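Local coordinates for polyprenyl synthetase (Nonlabens dokdonensis, PDB 6KD7), which probably acts as a magnesium-dependent prenyltransferase that makes geranylgeranyl pyrophosphate by chain elongation of isoprenoid diphosphates, at residues A[271-274]-A[275-279]. Numbering follows the deposited sequence.
Sequences KETV and KVFFE
Two turns of helix 264-281, a peripheral alpha-helix of this predominantly helical prenyl synthase fold, bring V274 against F278 and T273 beside F277 through i to i+4 pairing. V274 and F278 lie side by side on the buried flank. The CG1 methyl of V274 makes a CH-pi contact over one face of the F278 ring, 3.6 Å from its centroid and 21° off the ring normal, displaced toward the rim so that CZ is its nearest carbon at 3.4 Å. That methyl is set anti to the backbone N (chi1 170°), which carries it forward along the helix to the ring of the next turn. I229 of helix 227-230 touches both side chains, while L237, Y238 and S241 of helix 236-241 pack on F278, joining this helix to its neighbours. With an alanine at F278, the V274 CG1 methyl would probably lose the ring face it rests on, and a gap would be likely to open toward helix 236-241. Beside this pair, T273 CG2 meets the F277 ring at CE2, 3.6 Å away, and W254 and E250 of helix 248-254 lie against T273 and F277 respectively; T273 OG1 turns back to hydrogen-bond the carbonyl of E269. E272 and K275 run alongside each other, but E272 OE2 stays 4.2 Å from K275 NZ, too far apart to count as a salt bridge. The K275 chain bends at chi3 (61°), and its NZ hydrogen-bonds A214 O; K271 forms a salt bridge with E224. Regular helical bonds tie the turns together: K275 N donates to K271 O, V276 N to E272 O and F277 N to T273 O, and F278 N reaches V274 O at 2.8 Å.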
ATOM      1  N   LYS A 271      17.015 -15.444 -19.036  1.00 33.72           N
ATOM      2  CA  LYS A 271      18.404 -15.750 -18.616  1.00 36.99           C
ATOM      3  C   LYS A 271      19.051 -16.740 -19.588  1.00 40.78           C
ATOM      4  O   LYS A 271      20.150 -16.446 -20.048  1.00 36.50           O
ATOM      5  CB  LYS A 271      18.406 -16.315 -17.198  1.00 36.22           C
ATOM      6  CG  LYS A 271      17.933 -15.352 -16.124  1.00 34.84           C
ATOM      7  CD  LYS A 271      17.992 -15.933 -14.740  1.00 33.16           C
ATOM      8  CE  LYS A 271      17.598 -14.946 -13.668  1.00 32.49           C
ATOM      9  NZ  LYS A 271      17.714 -15.540 -12.323  1.00 36.33           N
ATOM     10  N   GLU A 272      18.344 -17.809 -19.957  1.00 39.47           N
ATOM     11  CA  GLU A 272      18.914 -18.819 -20.898  1.00 39.60           C
ATOM     12  C   GLU A 272      19.153 -18.159 -22.242  1.00 36.91           C
ATOM     13  O   GLU A 272      20.257 -18.307 -22.799  1.00 39.87           O
ATOM     14  CB  GLU A 272      18.073 -20.097 -20.964  1.00 46.41           C
ATOM     15  CG  GLU A 272      18.157 -20.931 -19.683  1.00 60.51           C
ATOM     16  CD  GLU A 272      19.544 -21.004 -19.006  1.00 72.34           C
ATOM     17  OE1 GLU A 272      20.588 -21.180 -19.730  1.00 67.25           O
ATOM     18  OE2 GLU A 272      19.601 -20.842 -17.750  1.00 70.72           O
ATOM     19  N   THR A 273      18.218 -17.346 -22.718  1.00 38.58           N
ATOM     20  CA  THR A 273      18.329 -16.763 -24.072  1.00 37.49           C
ATOM     21  C   THR A 273      19.439 -15.723 -24.094  1.00 38.39           C
ATOM     22  O   THR A 273      20.245 -15.707 -25.083  1.00 40.20           O
ATOM     23  CB  THR A 273      17.009 -16.127 -24.522  1.00 40.23           C
ATOM     24  OG1 THR A 273      15.958 -17.063 -24.282  1.00 42.29           O
ATOM     25  CG2 THR A 273      17.075 -15.726 -25.972  1.00 36.89           C
ATOM     26  N   VAL A 274      19.478 -14.851 -23.077  1.00 38.62           N
ATOM     27  CA  VAL A 274      20.538 -13.801 -23.036  1.00 37.68           C
ATOM     28  C   VAL A 274      21.905 -14.486 -22.876  1.00 34.52           C
ATOM     29  O   VAL A 274      22.839 -14.101 -23.589  1.00 33.52           O
ATOM     30  CB  VAL A 274      20.266 -12.767 -21.940  1.00 39.68           C
ATOM     31  CG1 VAL A 274      21.461 -11.842 -21.746  1.00 38.14           C
ATOM     32  CG2 VAL A 274      19.014 -11.980 -22.271  1.00 39.77           C
ATOM     33  N   LYS A 275      22.021 -15.489 -22.002  1.00 34.83           N
ATOM     34  CA  LYS A 275      23.296 -16.266 -21.867  1.00 37.57           C
ATOM     35  C   LYS A 275      23.725 -16.747 -23.256  1.00 40.76           C
ATOM     36  O   LYS A 275      24.894 -16.466 -23.663  1.00 40.80           O
ATOM     37  CB  LYS A 275      23.160 -17.376 -20.830  1.00 37.03           C
ATOM     38  CG  LYS A 275      23.238 -16.852 -19.403  1.00 38.08           C
ATOM     39  CD  LYS A 275      22.793 -17.822 -18.345  1.00 41.69           C
ATOM     40  CE  LYS A 275      23.642 -19.073 -18.354  1.00 50.97           C
ATOM     41  NZ  LYS A 275      23.600 -19.715 -17.025  1.00 56.99           N
ATOM     42  N   VAL A 276      22.793 -17.284 -24.047  1.00 40.40           N
ATOM     43  CA  VAL A 276      23.168 -17.794 -25.398  1.00 38.62           C
ATOM     44  C   VAL A 276      23.634 -16.627 -26.259  1.00 39.72           C
ATOM     45  O   VAL A 276      24.645 -16.809 -26.978  1.00 43.75           O
ATOM     46  CB  VAL A 276      22.027 -18.597 -26.050  1.00 41.06           C
ATOM     47  CG1 VAL A 276      22.362 -18.927 -27.498  1.00 41.58           C
ATOM     48  CG2 VAL A 276      21.705 -19.853 -25.235  1.00 37.72           C
ATOM     49  N   PHE A 277      22.970 -15.477 -26.211  1.00 37.27           N
ATOM     50  CA  PHE A 277      23.420 -14.291 -26.994  1.00 47.17           C
ATOM     51  C   PHE A 277      24.817 -13.844 -26.541  1.00 44.80           C
ATOM     52  O   PHE A 277      25.634 -13.407 -27.358  1.00 46.98           O
ATOM     53  CB  PHE A 277      22.448 -13.116 -26.871  1.00 54.49           C
ATOM     54  CG  PHE A 277      21.237 -13.244 -27.758  1.00 66.02           C
ATOM     55  CD1 PHE A 277      21.384 -13.415 -29.127  1.00 79.23           C
ATOM     56  CD2 PHE A 277      19.957 -13.224 -27.225  1.00 72.15           C
ATOM     57  CE1 PHE A 277      20.269 -13.558 -29.938  1.00 76.48           C
ATOM     58  CE2 PHE A 277      18.843 -13.360 -28.042  1.00 70.95           C
ATOM     59  CZ  PHE A 277      19.003 -13.519 -29.391  1.00 72.24           C
ATOM     60  N   PHE A 278      25.085 -13.924 -25.247  1.00 41.76           N
ATOM     61  CA  PHE A 278      26.405 -13.538 -24.690  1.00 46.73           C
ATOM     62  C   PHE A 278      27.488 -14.403 -25.369  1.00 43.22           C
ATOM     63  O   PHE A 278      28.432 -13.780 -25.859  1.00 38.16           O
ATOM     64  CB  PHE A 278      26.416 -13.633 -23.162  1.00 37.25           C
ATOM     65  CG  PHE A 278      25.693 -12.530 -22.428  1.00 35.44           C
ATOM     66  CD1 PHE A 278      25.357 -11.342 -23.047  1.00 37.42           C
ATOM     67  CD2 PHE A 278      25.431 -12.661 -21.072  1.00 34.20           C
ATOM     68  CE1 PHE A 278      24.727 -10.330 -22.341  1.00 39.02           C
ATOM     69  CE2 PHE A 278      24.827 -11.645 -20.358  1.00 30.67           C
ATOM     70  CZ  PHE A 278      24.472 -10.480 -20.999  1.00 33.92           C
ATOM     71  N   GLU A 279      27.313 -15.737 -25.433  1.00 44.44           N
ATOM     72  CA  GLU A 279      28.266 -16.681 -26.101  1.00 45.88           C
ATOM     73  C   GLU A 279      28.328 -16.303 -27.579  1.00 45.91           C
ATOM     74  O   GLU A 279      29.390 -15.787 -28.027  1.00 46.51           O
ATOM     75  CB  GLU A 279      27.900 -18.156 -25.918  1.00 50.38           C
ATOM     76  CG  GLU A 279      27.166 -18.410 -24.629  1.00 60.95           C
ATOM     77  CD  GLU A 279      27.024 -19.839 -24.152  1.00 73.88           C
ATOM     78  OE1 GLU A 279      28.058 -20.441 -23.843  1.00 86.74           O
ATOM     79  OE2 GLU A 279      25.863 -20.316 -24.022  1.00 87.82           O
TER